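Side-chain contacts in UDP-glucose 6-dehydrogenase (Pyrobaculum islandicum, PDB 3VTF), which probably catalyses the NAD(+)-dependent, two-step oxidation of UDP-glucose to UDP-glucuronate, and is seen here with UDP-glucose bound: residues Leu237-Ser240 with Phe241-Val245; Pro317-Ala320 with Val321-Leu324; Asp51-Pro54 with Ser55-Glu58. One frame throughout, in Å; residues are numbered along the deposited sequence.

Contact 1: residues Leu237-Ser240 with Phe241-Val245; sequences LKIS and FANEV. With UPG (uridine-5'-diphosphate-glucose), chain B.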
loop_
_atom_site.group_PDB
_atom_site.type_symbol
_atom_site.label_atom_id
_atom_site.label_comp_id
_atom_site.label_asym_id
_atom_site.label_seq_id
_atom_site.Cartn_x
_atom_site.Cartn_y
_atom_site.Cartn_z
ATOM N N LEU A 237 2.041 -3.171 6.262
ATOM C CA LEU A 237 0.703 -2.651 6.079
ATOM C C LEU A 237 0.017 -3.379 4.913
ATOM O O LEU A 237 -1.206 -3.668 4.989
ATOM C CB LEU A 237 0.743 -1.114 5.820
ATOM C CG LEU A 237 -0.464 -0.330 5.371
ATOM C CD1 LEU A 237 -0.317 1.213 5.415
ATOM C CD2 LEU A 237 -0.647 -0.614 3.898
ATOM N N LYS A 238 0.740 -3.608 3.804
ATOM C CA LYS A 238 0.093 -4.377 2.698
ATOM C C LYS A 238 -0.323 -5.704 3.169
ATOM O O LYS A 238 -1.397 -6.156 2.729
ATOM C CB LYS A 238 1.009 -4.568 1.465
ATOM C CG LYS A 238 1.553 -3.217 0.965
ATOM C CD LYS A 238 2.126 -3.128 -0.499
ATOM C CE LYS A 238 1.436 -4.020 -1.552
ATOM N NZ LYS A 238 2.010 -3.800 -2.969
ATOM N N ILE A 239 0.547 -6.404 3.926
ATOM C CA ILE A 239 0.226 -7.740 4.420
ATOM C C ILE A 239 -1.047 -7.686 5.339
ATOM O O ILE A 239 -1.978 -8.506 5.201
ATOM C CB ILE A 239 1.422 -8.313 5.195
ATOM C CG1 ILE A 239 2.621 -8.504 4.222
ATOM C CG2 ILE A 239 1.118 -9.676 5.779
ATOM C CD1 ILE A 239 3.922 -8.831 4.937
ATOM N N SER A 240 -1.061 -6.744 6.272
ATOM C CA SER A 240 -2.188 -6.647 7.226
ATOM C C SER A 240 -3.471 -6.193 6.542
ATOM O O SER A 240 -4.586 -6.624 6.928
ATOM C CB SER A 240 -1.799 -5.648 8.374
ATOM O OG SER A 240 -0.912 -6.304 9.197
ATOM N N PHE A 241 -3.341 -5.295 5.566
ATOM C CA PHE A 241 -4.474 -4.942 4.764
ATOM C C PHE A 241 -5.039 -6.188 4.040
ATOM O O PHE A 241 -6.271 -6.378 3.975
ATOM C CB PHE A 241 -4.210 -3.820 3.810
ATOM C CG PHE A 241 -5.403 -3.392 3.045
ATOM C CD1 PHE A 241 -6.434 -2.721 3.687
ATOM C CD2 PHE A 241 -5.549 -3.712 1.727
ATOM C CE1 PHE A 241 -7.580 -2.268 3.011
ATOM C CE2 PHE A 241 -6.654 -3.279 1.004
ATOM C CZ PHE A 241 -7.689 -2.538 1.619
ATOM N N ALA A 242 -4.160 -6.990 3.424
ATOM C CA ALA A 242 -4.626 -8.235 2.724
ATOM C C ALA A 242 -5.348 -9.150 3.750
ATOM O O ALA A 242 -6.332 -9.818 3.395
ATOM C CB ALA A 242 -3.466 -8.973 2.058
ATOM N N ASN A 243 -4.872 -9.113 5.009
ATOM C CA ASN A 243 -5.484 -9.973 6.034
ATOM C C ASN A 243 -6.809 -9.412 6.475
ATOM O O ASN A 243 -7.765 -10.145 6.635
ATOM C CB ASN A 243 -4.519 -10.169 7.204
ATOM C CG ASN A 243 -3.479 -11.196 6.846
ATOM O OD1 ASN A 243 -3.800 -12.153 6.078
ATOM N ND2 ASN A 243 -2.303 -11.106 7.453
ATOM N N GLU A 244 -6.884 -8.085 6.610
ATOM C CA GLU A 244 -8.193 -7.436 6.942
ATOM C C GLU A 244 -9.223 -7.704 5.851
ATOM O O GLU A 244 -10.408 -8.085 6.097
ATOM C CB GLU A 244 -8.019 -5.902 7.091
ATOM C CG GLU A 244 -9.351 -5.204 7.455
ATOM C CD GLU A 244 -9.101 -3.870 8.161
ATOM O OE1 GLU A 244 -8.385 -3.891 9.207
ATOM O OE2 GLU A 244 -9.698 -2.863 7.682
ATOM N N VAL A 245 -8.833 -7.439 4.606
ATOM C CA VAL A 245 -9.712 -7.770 3.461
ATOM C C VAL A 245 -10.028 -9.289 3.454
ATOM O O VAL A 245 -11.184 -9.701 3.161
ATOM C CB VAL A 245 -9.028 -7.322 2.153
ATOM C CG1 VAL A 245 -9.795 -7.823 0.918
ATOM C CG2 VAL A 245 -9.015 -5.794 2.172
HETATM N N1 UPG B . 4.908 -12.239 4.349
HETATM C C2 UPG B . 3.490 -12.391 4.316
HETATM N N3 UPG B . 2.834 -12.094 3.191
HETATM C C4 UPG B . 3.520 -11.575 2.104
HETATM C C5 UPG B . 4.945 -11.379 2.102
HETATM C C6 UPG B . 5.605 -11.697 3.307
HETATM O O2 UPG B . 2.840 -12.830 5.317
HETATM O O4 UPG B . 2.845 -11.255 1.069
HETATM C C1C UPG B . 5.539 -12.568 5.648
HETATM C C2C UPG B . 6.658 -13.570 5.438
HETATM O O2C UPG B . 6.202 -14.918 5.527
HETATM C C3C UPG B . 7.618 -13.234 6.600
HETATM C C4C UPG B . 7.450 -11.727 6.799
HETATM O O4C UPG B . 6.258 -11.383 6.058
HETATM O O3C UPG B . 7.111 -13.834 7.822
HETATM C C5C UPG B . 8.629 -10.895 6.240
HETATM O O5C UPG B . 8.981 -11.445 4.965
HETATM P PA UPG B . 10.262 -10.773 4.099
HETATM O O1A UPG B . 9.945 -9.291 3.718
HETATM O O2A UPG B . 10.732 -11.821 3.058
HETATM O O3A UPG B . 11.417 -10.967 5.205
HETATM P PB UPG B . 12.674 -10.017 5.663
HETATM O O1B UPG B . 13.940 -10.781 5.370
HETATM O O2B UPG B . 12.218 -9.880 7.138
HETATM O O3B UPG B . 12.763 -8.688 4.786
HETATM C "C1'" UPG B . 12.219 -7.427 5.283
HETATM C "C2'" UPG B . 12.049 -6.519 4.084
HETATM C "C3'" UPG B . 13.456 -6.100 3.597
HETATM C "C4'" UPG B . 14.184 -5.431 4.787
HETATM C "C5'" UPG B . 14.397 -6.532 5.902
HETATM C "C6'" UPG B . 15.069 -6.065 7.212
HETATM O "O2'" UPG B . 11.440 -7.482 3.138
HETATM O "O3'" UPG B . 13.270 -5.189 2.531
HETATM O "O4'" UPG B . 15.494 -5.046 4.316
HETATM O "O5'" UPG B . 13.030 -6.838 6.299
HETATM O "O6'" UPG B . 14.773 -4.666 7.442
HETATM O O HOH W 1 -0.886 -9.257 9.173
#

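Contact 2: residues Pro317-Ala320 with Val321-Leu324; sequences PRYA and VQLL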
loop_
_atom_site.group_PDB
_atom_site.type_symbol
_atom_site.label_atom_id
_atom_site.label_comp_id
_atom_site.label_asym_id
_atom_site.label_seq_id
_atom_site.Cartn_x
_atom_site.Cartn_y
_atom_site.Cartn_z
ATOM N N PRO A 317 -2.591 -15.338 14.073
ATOM C CA PRO A 317 -2.272 -16.676 14.610
ATOM C C PRO A 317 -3.308 -17.187 15.659
ATOM O O PRO A 317 -3.598 -18.393 15.716
ATOM C CB PRO A 317 -0.925 -16.477 15.327
ATOM C CG PRO A 317 -0.361 -15.225 14.700
ATOM C CD PRO A 317 -1.507 -14.362 14.349
ATOM N N ARG A 318 -3.859 -16.278 16.459
ATOM C CA ARG A 318 -4.942 -16.631 17.392
ATOM C C ARG A 318 -6.141 -17.092 16.573
ATOM O O ARG A 318 -6.820 -18.074 16.932
ATOM C CB ARG A 318 -5.350 -15.412 18.270
ATOM C CG ARG A 318 -4.347 -15.070 19.383
ATOM C CD ARG A 318 -4.505 -13.689 20.075
ATOM N NE ARG A 318 -5.870 -13.132 20.056
ATOM C CZ ARG A 318 -6.215 -11.875 19.656
ATOM N NH1 ARG A 318 -5.300 -10.990 19.232
ATOM N NH2 ARG A 318 -7.497 -11.468 19.692
ATOM N N TYR A 319 -6.455 -16.394 15.478
ATOM C CA TYR A 319 -7.604 -16.804 14.699
ATOM C C TYR A 319 -7.444 -18.202 14.092
ATOM O O TYR A 319 -8.441 -18.959 13.989
ATOM C CB TYR A 319 -7.910 -15.747 13.617
ATOM C CG TYR A 319 -9.107 -15.963 12.767
ATOM C CD1 TYR A 319 -10.407 -16.012 13.356
ATOM C CD2 TYR A 319 -9.000 -16.088 11.329
ATOM C CE1 TYR A 319 -11.535 -16.179 12.562
ATOM C CE2 TYR A 319 -10.146 -16.221 10.554
ATOM C CZ TYR A 319 -11.391 -16.305 11.166
ATOM O OH TYR A 319 -12.488 -16.484 10.353
ATOM N N ALA A 320 -6.218 -18.514 13.646
ATOM C CA ALA A 320 -5.934 -19.796 12.981
ATOM C C ALA A 320 -6.198 -20.928 14.023
ATOM O O ALA A 320 -6.787 -21.950 13.689
ATOM C CB ALA A 320 -4.432 -19.854 12.497
ATOM N N VAL A 321 -5.719 -20.728 15.254
ATOM C CA VAL A 321 -5.904 -21.700 16.311
ATOM C C VAL A 321 -7.427 -21.788 16.681
ATOM O O VAL A 321 -7.956 -22.882 16.842
ATOM C CB VAL A 321 -5.014 -21.323 17.531
ATOM C CG1 VAL A 321 -5.398 -22.122 18.868
ATOM C CG2 VAL A 321 -3.550 -21.478 17.129
ATOM N N GLN A 322 -8.147 -20.653 16.701
ATOM C CA GLN A 322 -9.571 -20.686 16.938
ATOM C C GLN A 322 -10.338 -21.496 15.878
ATOM O O GLN A 322 -11.300 -22.268 16.220
ATOM C CB GLN A 322 -10.169 -19.278 17.023
ATOM C CG GLN A 322 -9.676 -18.457 18.217
ATOM C CD GLN A 322 -10.151 -17.006 18.141
ATOM O OE1 GLN A 322 -11.064 -16.679 17.359
ATOM N NE2 GLN A 322 -9.533 -16.131 18.950
ATOM N N LEU A 323 -9.936 -21.355 14.609
ATOM C CA LEU A 323 -10.564 -22.154 13.548
ATOM C C LEU A 323 -10.330 -23.646 13.793
ATOM O O LEU A 323 -11.271 -24.446 13.637
ATOM C CB LEU A 323 -9.984 -21.783 12.160
ATOM C CG LEU A 323 -10.318 -20.379 11.643
ATOM C CD1 LEU A 323 -9.484 -20.031 10.436
ATOM C CD2 LEU A 323 -11.849 -20.297 11.362
ATOM N N LEU A 324 -9.085 -24.028 14.130
ATOM C CA LEU A 324 -8.782 -25.453 14.299
ATOM C C LEU A 324 -9.660 -26.028 15.479
ATOM O O LEU A 324 -10.280 -27.121 15.386
ATOM C CB LEU A 324 -7.266 -25.669 14.564
ATOM C CG LEU A 324 -6.969 -27.205 14.542
ATOM C CD1 LEU A 324 -7.334 -27.884 13.206
ATOM C CD2 LEU A 324 -5.548 -27.453 14.954
HETATM O O HOH W 2 -10.340 -13.280 19.671
#

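Contact 3: residues Asp51-Pro54 with Ser55-Glu58; sequences DVNP and SIVE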
loop_
_atom_site.group_PDB
_atom_site.type_symbol
_atom_site.label_atom_id
_atom_site.label_comp_id
_atom_site.label_asym_id
_atom_site.label_seq_id
_atom_site.Cartn_x
_atom_site.Cartn_y
_atom_site.Cartn_z
ATOM N N ASP A 51 32.874 -8.967 14.582
ATOM C CA ASP A 51 31.652 -9.186 15.318
ATOM C C ASP A 51 31.969 -9.448 16.794
ATOM O O ASP A 51 33.065 -9.975 17.119
ATOM C CB ASP A 51 30.946 -10.427 14.764
ATOM C CG ASP A 51 29.549 -10.572 15.270
ATOM O OD1 ASP A 51 28.633 -10.027 14.634
ATOM O OD2 ASP A 51 29.320 -11.274 16.273
ATOM N N VAL A 52 31.042 -9.107 17.669
ATOM C CA VAL A 52 31.237 -9.333 19.123
ATOM C C VAL A 52 31.462 -10.849 19.414
ATOM O O VAL A 52 32.071 -11.199 20.400
ATOM C CB VAL A 52 30.005 -8.804 19.936
ATOM C CG1 VAL A 52 28.759 -9.612 19.585
ATOM C CG2 VAL A 52 30.252 -8.801 21.475
ATOM N N ASN A 53 30.976 -11.739 18.554
ATOM C CA ASN A 53 31.058 -13.174 18.872
ATOM C C ASN A 53 32.287 -13.803 18.205
ATOM O O ASN A 53 32.322 -13.899 17.002
ATOM C CB ASN A 53 29.734 -13.804 18.511
ATOM C CG ASN A 53 29.686 -15.313 18.815
ATOM O OD1 ASN A 53 30.710 -15.990 18.849
ATOM N ND2 ASN A 53 28.477 -15.823 19.055
ATOM N N PRO A 54 33.335 -14.206 18.987
ATOM C CA PRO A 54 34.568 -14.653 18.370
ATOM C C PRO A 54 34.329 -15.931 17.534
ATOM O O PRO A 54 35.059 -16.173 16.532
ATOM C CB PRO A 54 35.491 -14.888 19.579
ATOM C CG PRO A 54 34.562 -15.135 20.722
ATOM C CD PRO A 54 33.458 -14.181 20.454
ATOM N N SER A 55 33.335 -16.743 17.906
ATOM C CA SER A 55 33.105 -17.968 17.101
ATOM C C SER A 55 32.546 -17.636 15.702
ATOM O O SER A 55 32.760 -18.377 14.707
ATOM C CB SER A 55 32.244 -19.003 17.827
ATOM O OG SER A 55 30.891 -18.652 17.752
ATOM N N ILE A 56 31.828 -16.517 15.586
ATOM C CA ILE A 56 31.412 -16.086 14.251
ATOM C C ILE A 56 32.621 -15.718 13.454
ATOM O O ILE A 56 32.743 -16.123 12.326
ATOM C CB ILE A 56 30.410 -14.906 14.364
ATOM C CG1 ILE A 56 29.104 -15.468 14.927
ATOM C CG2 ILE A 56 30.162 -14.289 13.000
ATOM C CD1 ILE A 56 27.986 -14.417 15.177
ATOM N N VAL A 57 33.523 -14.898 14.018
ATOM C CA VAL A 57 34.705 -14.507 13.271
ATOM C C VAL A 57 35.560 -15.742 12.817
ATOM O O VAL A 57 36.058 -15.781 11.650
ATOM C CB VAL A 57 35.597 -13.535 14.061
ATOM C CG1 VAL A 57 36.976 -13.336 13.378
ATOM C CG2 VAL A 57 34.845 -12.219 14.303
ATOM N N GLU A 58 35.746 -16.693 13.731
ATOM C CA GLU A 58 36.543 -17.890 13.489
ATOM C C GLU A 58 35.940 -18.721 12.364
ATOM O O GLU A 58 36.649 -19.216 11.514
ATOM C CB GLU A 58 36.620 -18.766 14.748
ATOM C CG GLU A 58 37.528 -18.278 15.867
ATOM C CD GLU A 58 37.474 -19.181 17.091
ATOM O OE1 GLU A 58 37.065 -18.718 18.179
ATOM O OE2 GLU A 58 37.833 -20.367 16.958
#

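Contact 1: residues Leu237-Ser240 with Phe241-Val245
Ser240 and Asn243, one turn apart on the long helix 221-251 of the central domain, are joined through a water, while the backbone around them runs as a regular alpha-helix. Four i to i+4 bonds tie the two segments, from Phe241 N to Leu237 O through Glu244 N to Ser240 O, the latter 2.7 Å long.

The polar side chains work mostly through third parties. The bridging water donates to Ser240 OG at 3.0 Å and accepts from Asn243 ND2 at 2.9 Å. Ser240 OG also bonds to Val309 O, and Asn243 OD1 takes the N-H of Gly277, in the predicted substrate-binding loop. Glu244, one turn on from Ser240 and on much the same side of the helix, has its carboxylate bonded to Ile305 N and Ser306 OG of the second subunit; Lys238 NZ likewise reaches Arg268 O of that subunit, besides His272 O and Gly270 O of its own chain. The helix thus joins substrate pocket and dimer interface.

Apolar contacts fall on two sides. With CG anti to the backbone N (chi1 -176°), the Phe241 ring leans forward along the helix; within 241-245, Val245 CG2 lies over one of its faces, 3.5 Å above the plane and toward the rim. Ile239 lies against the uracil of UDP-glucose: CG2 stands 3.6 Å from uracil O2, and CD1 is 3.6 Å from N1.

Contact 2: residues Pro317-Ala320 with Val321-Leu324
Val321 meets Pro317 one turn earlier on helix 304-328, an alpha-helix kinked at Pro317, whose nitrogen has no hydrogen to give to the turn before. Val321 N bonds to Pro317 O at 3.2 Å, and Val321 CG2, placed beside its own backbone N, comes within 3.4 Å of the same oxygen. Both residues also pack on Leu361 of helix 354-364.

Gln322 follows on a more exposed flank. Its N-H goes to Arg318 O, and the extended side chain runs back along the previous turn, with CG 3.2 Å from that carbonyl oxygen. At the far end NE2 donates to a water at 3.0 Å, which Arg318 NH2 reaches only through a weak bond. The other branch of the amide, OE1, lies near the plane of the Tyr319 ring, at its CD1 edge; ring and amide planes stand 79° apart.

Leu323 meets the ring from above instead. Its CG sits over the ring centre in a CH-pi contact, 4.3 Å from the centroid and 11° off the normal. CD1 of Leu323 lies 3.9 Å from Tyr319 CE2, and CD2 lies 4.0 Å from Tyr319 CZ, both toward the CE2-CZ side of the ring. Tyr319 holds CG anti to its backbone N (chi1 -177°), which leans the ring forward along the helix, toward its C-terminal end and under Leu323. Losing the ring to an alanine would probably leave Leu323 without the face it rests on and remove an apolar contact with Leu247 of helix 221-251.

Leu324 closes the sequence. Its side chain turns to Val422 and Val424 of strand 422-425, while its N-H is bonded to the previous turn, Leu324 N lying 3.1 Å from Ala320 O.

Contact 3: residues Asp51-Pro54 with Ser55-Glu58
Asn53 turns CG anti to its backbone N (chi1 -179°), and Ser55 holds OG between its own N and carbonyl carbon (chi1 79°); together these torsions bring Asn53 OD1 and Ser55 OG within 2.9 Å. The hydroxyl donates to that oxygen from a position tilted 33° out of the carbonyl plane. Ser55 N donates to it as well, also at 2.9 Å, and Ile56 N adds a weak third bond. This is an N-cap: Asn53 OD1 takes up N-H groups that the first turn of helix 54-61 cannot satisfy from within.

Just ahead, Asp51 OD2 accepts Asn53 N at 2.9 Å on its anti side, forming an Asx turn that leads from strand 46-50 into the cap. Ile56 CD1 lies across this turn, 3.6 Å from Asp51 OD2 and 3.8 Å from Asn53 CB.

Asp51 OD1 is bonded to Leu29 N, within what appears to be the Rossmann-type glycine-rich loop. With both carboxylate oxygens engaged by backbone N-H groups, the side chain is fixed at the end of strand 46-50, consistent with its predicted part in binding NAD(+).

In the fold
All three contacts are local, but contacts 1 and 2 lie within helices and contact 3 at the start of one. Contact 1 is wholly buried, at the substrate pocket and the subunit interface, and many of its polar groups are paired with outside partners. Contact 2 is partly buried and mostly apolar, with a solvent-side polar flank and no second-subunit partner; its helix 304-328 packs on the helix 221-251 of contact 1, and the centres of the two contacts lie about 17 Å apart. Contact 3 stands apart in the NAD-binding domain, about 39 Å from contact 1 between centres and across the chain's centre; there side-chain oxygens capture backbone N-H groups where a helix starts.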